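Side-chain contact in GH3 beta-N-acetylglucosaminidase (PDB 6K5J), which probably removes terminal beta-linked N-acetylglucosamine from oligosaccharides, as a family 3 glycoside hydrolase: residues A[48-53]-A[405-410]. Residues are numbered along the deposited sequence; the frame is centred on the assembly and turned at random.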
loop_
_atom_site.group_PDB
_atom_site.type_symbol
_atom_site.label_atom_id
_atom_site.label_comp_id
_atom_site.label_asym_id
_atom_site.label_seq_id
_atom_site.Cartn_x
_atom_site.Cartn_y
_atom_site.Cartn_z
ATOM N N TYR A 48 8.611 -1.194 -10.226
ATOM C CA TYR A 48 9.172 0.125 -9.952
ATOM C C TYR A 48 9.130 0.440 -8.456
ATOM O O TYR A 48 8.169 0.092 -7.758
ATOM C CB TYR A 48 8.386 1.217 -10.681
ATOM C CG TYR A 48 8.558 1.318 -12.185
ATOM C CD1 TYR A 48 9.726 0.894 -12.818
ATOM C CD2 TYR A 48 7.553 1.884 -12.970
ATOM C CE1 TYR A 48 9.883 1.025 -14.203
ATOM C CE2 TYR A 48 7.699 2.016 -14.345
ATOM C CZ TYR A 48 8.863 1.577 -14.954
ATOM O OH TYR A 48 9.009 1.715 -16.314
ATOM N N PHE A 49 10.153 1.157 -7.987
ATOM C CA PHE A 49 10.157 1.809 -6.678
ATOM C C PHE A 49 10.454 3.299 -6.857
ATOM O O PHE A 49 10.623 3.777 -7.975
ATOM C CB PHE A 49 11.144 1.110 -5.734
ATOM C CG PHE A 49 10.676 -0.261 -5.334
ATOM C CD1 PHE A 49 10.927 -1.355 -6.154
ATOM C CD2 PHE A 49 9.901 -0.440 -4.196
ATOM C CE1 PHE A 49 10.457 -2.620 -5.821
ATOM C CE2 PHE A 49 9.421 -1.702 -3.851
ATOM C CZ PHE A 49 9.703 -2.793 -4.666
ATOM N N ARG A 50 10.470 4.034 -5.734
ATOM C CA ARG A 50 10.688 5.484 -5.766
ATOM C C ARG A 50 11.942 5.857 -6.563
ATOM O O ARG A 50 11.968 6.883 -7.254
ATOM C CB ARG A 50 10.771 6.018 -4.323
ATOM C CG ARG A 50 10.924 7.536 -4.193
ATOM C CD ARG A 50 10.591 8.019 -2.750
ATOM N NE ARG A 50 9.248 7.605 -2.353
ATOM C CZ ARG A 50 8.143 8.322 -2.552
ATOM N NH1 ARG A 50 8.206 9.515 -3.123
ATOM N NH2 ARG A 50 6.967 7.849 -2.178
ATOM N N ARG A 51 12.986 5.023 -6.486
ATOM C CA ARG A 51 14.241 5.267 -7.200
ATOM C C ARG A 51 14.063 5.320 -8.716
ATOM O O ARG A 51 14.907 5.905 -9.403
ATOM C CB ARG A 51 15.263 4.180 -6.855
ATOM C CG ARG A 51 14.768 2.770 -7.242
ATOM C CD ARG A 51 15.695 1.634 -6.787
ATOM N NE ARG A 51 15.133 0.340 -7.191
ATOM C CZ ARG A 51 14.861 -0.670 -6.367
ATOM N NH1 ARG A 51 15.126 -0.578 -5.067
ATOM N NH2 ARG A 51 14.330 -1.787 -6.860
ATOM N N ASN A 52 12.994 4.733 -9.254
ATOM C CA ASN A 52 12.734 4.766 -10.692
ATOM C C ASN A 52 11.796 5.885 -11.106
ATOM O O ASN A 52 11.507 6.009 -12.297
ATOM C CB ASN A 52 12.125 3.438 -11.173
ATOM C CG ASN A 52 12.880 2.227 -10.674
ATOM O OD1 ASN A 52 12.377 1.465 -9.834
ATOM N ND2 ASN A 52 14.090 2.024 -11.200
ATOM N N LEU A 53 11.281 6.678 -10.164
ATOM C CA LEU A 53 10.108 7.513 -10.426
ATOM C C LEU A 53 10.410 8.956 -10.030
ATOM O O LEU A 53 10.262 9.335 -8.866
ATOM C CB LEU A 53 8.883 6.968 -9.677
ATOM C CG LEU A 53 8.633 5.462 -9.885
ATOM C CD1 LEU A 53 7.561 4.942 -8.916
ATOM C CD2 LEU A 53 8.222 5.179 -11.350
ATOM N N GLU A 405 7.394 5.493 4.699
ATOM C CA GLU A 405 8.445 6.116 3.908
ATOM C C GLU A 405 8.683 7.561 4.335
ATOM O O GLU A 405 7.785 8.235 4.851
ATOM C CB GLU A 405 8.090 6.063 2.419
ATOM C CG GLU A 405 9.164 6.606 1.485
ATOM C CD GLU A 405 10.470 5.823 1.568
ATOM O OE1 GLU A 405 10.699 4.950 0.700
ATOM O OE2 GLU A 405 11.271 6.086 2.497
ATOM N N VAL A 406 9.920 8.016 4.139
ATOM C CA VAL A 406 10.233 9.442 4.177
ATOM C C VAL A 406 9.560 10.089 2.971
ATOM O O VAL A 406 9.996 9.916 1.828
ATOM C CB VAL A 406 11.743 9.697 4.176
ATOM C CG1 VAL A 406 12.011 11.194 4.187
ATOM C CG2 VAL A 406 12.399 9.010 5.376
ATOM N N LEU A 407 8.488 10.830 3.231
ATOM C CA LEU A 407 7.581 11.304 2.191
ATOM C C LEU A 407 7.118 12.692 2.604
ATOM O O LEU A 407 6.076 12.848 3.256
ATOM C CB LEU A 407 6.405 10.343 2.016
ATOM C CG LEU A 407 5.368 10.609 0.927
ATOM C CD1 LEU A 407 6.049 11.261 -0.253
ATOM C CD2 LEU A 407 4.689 9.303 0.523
ATOM N N PRO A 408 7.875 13.730 2.247
ATOM C CA PRO A 408 7.531 15.080 2.708
ATOM C C PRO A 408 6.218 15.548 2.102
ATOM O O PRO A 408 5.891 15.231 0.956
ATOM C CB PRO A 408 8.711 15.934 2.228
ATOM C CG PRO A 408 9.213 15.212 1.015
ATOM C CD PRO A 408 8.996 13.739 1.288
ATOM N N ARG A 409 5.453 16.284 2.903
ATOM C CA ARG A 409 4.161 16.820 2.497
ATOM C C ARG A 409 4.212 18.337 2.598
ATOM O O ARG A 409 4.468 18.877 3.679
ATOM C CB ARG A 409 3.032 16.263 3.370
ATOM C CG ARG A 409 2.982 14.736 3.421
ATOM C CD ARG A 409 2.354 14.120 2.161
ATOM N NE ARG A 409 1.851 12.777 2.440
ATOM C CZ ARG A 409 1.485 11.888 1.519
ATOM N NH1 ARG A 409 1.557 12.172 0.219
ATOM N NH2 ARG A 409 1.047 10.697 1.904
ATOM N N LYS A 410 3.953 19.019 1.482
ATOM C CA LYS A 410 3.875 20.478 1.507
ATOM C C LYS A 410 2.516 20.970 2.003
ATOM O O LYS A 410 2.439 21.957 2.746
ATOM C CB LYS A 410 4.162 21.041 0.114
ATOM C CG LYS A 410 4.192 22.565 0.064
ATOM C CD LYS A 410 3.998 23.072 -1.352
ATOM C CE LYS A 410 2.590 23.615 -1.563
ATOM N NZ LYS A 410 2.510 25.066 -1.227
HETATM O O HOH W 1 8.781 4.793 -1.066
#
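Arg50 and Glu405 both set CG anti to the backbone N, chi1 -177° and -176°, and reach across from two facing loops. One loop follows strand 45-47 of the TIM-barrel domain of this family 3 hydrolase. The other follows strand 390-396 of the six-stranded C-terminal sheet, so the contact is a small surface bridge between domains. The Glu405 chain bends at chi2 and the Arg50 chain at chi3. The two pass alongside in opposite directions, with CG of Glu405 4.0 Å from NE of Arg50 and the guanidinium and carboxylate planes 80° apart. NH2 of Arg50 touches CD2 of Leu407 at 3.8 Å, the side chains crossing at about a right angle. Arg50 and Glu405 form no salt bridge: NE of Arg50 is 4.3 Å from OE1 of Glu405. The salt bridge of Arg50 goes instead from NH2 to Glu93, which Leu407 also touches. A leucine in place of Arg50 would probably leave Glu93 without this cationic mate and break the water link to Glu405. Glu405 is steadied by its own loop, since OE2 accepts the backbone N-H of Val406. A single water joins the loops, accepting from NE of Arg50 in the guanidinium plane at 3.1 Å and donating to OE1 of Glu405 at 2.6 Å.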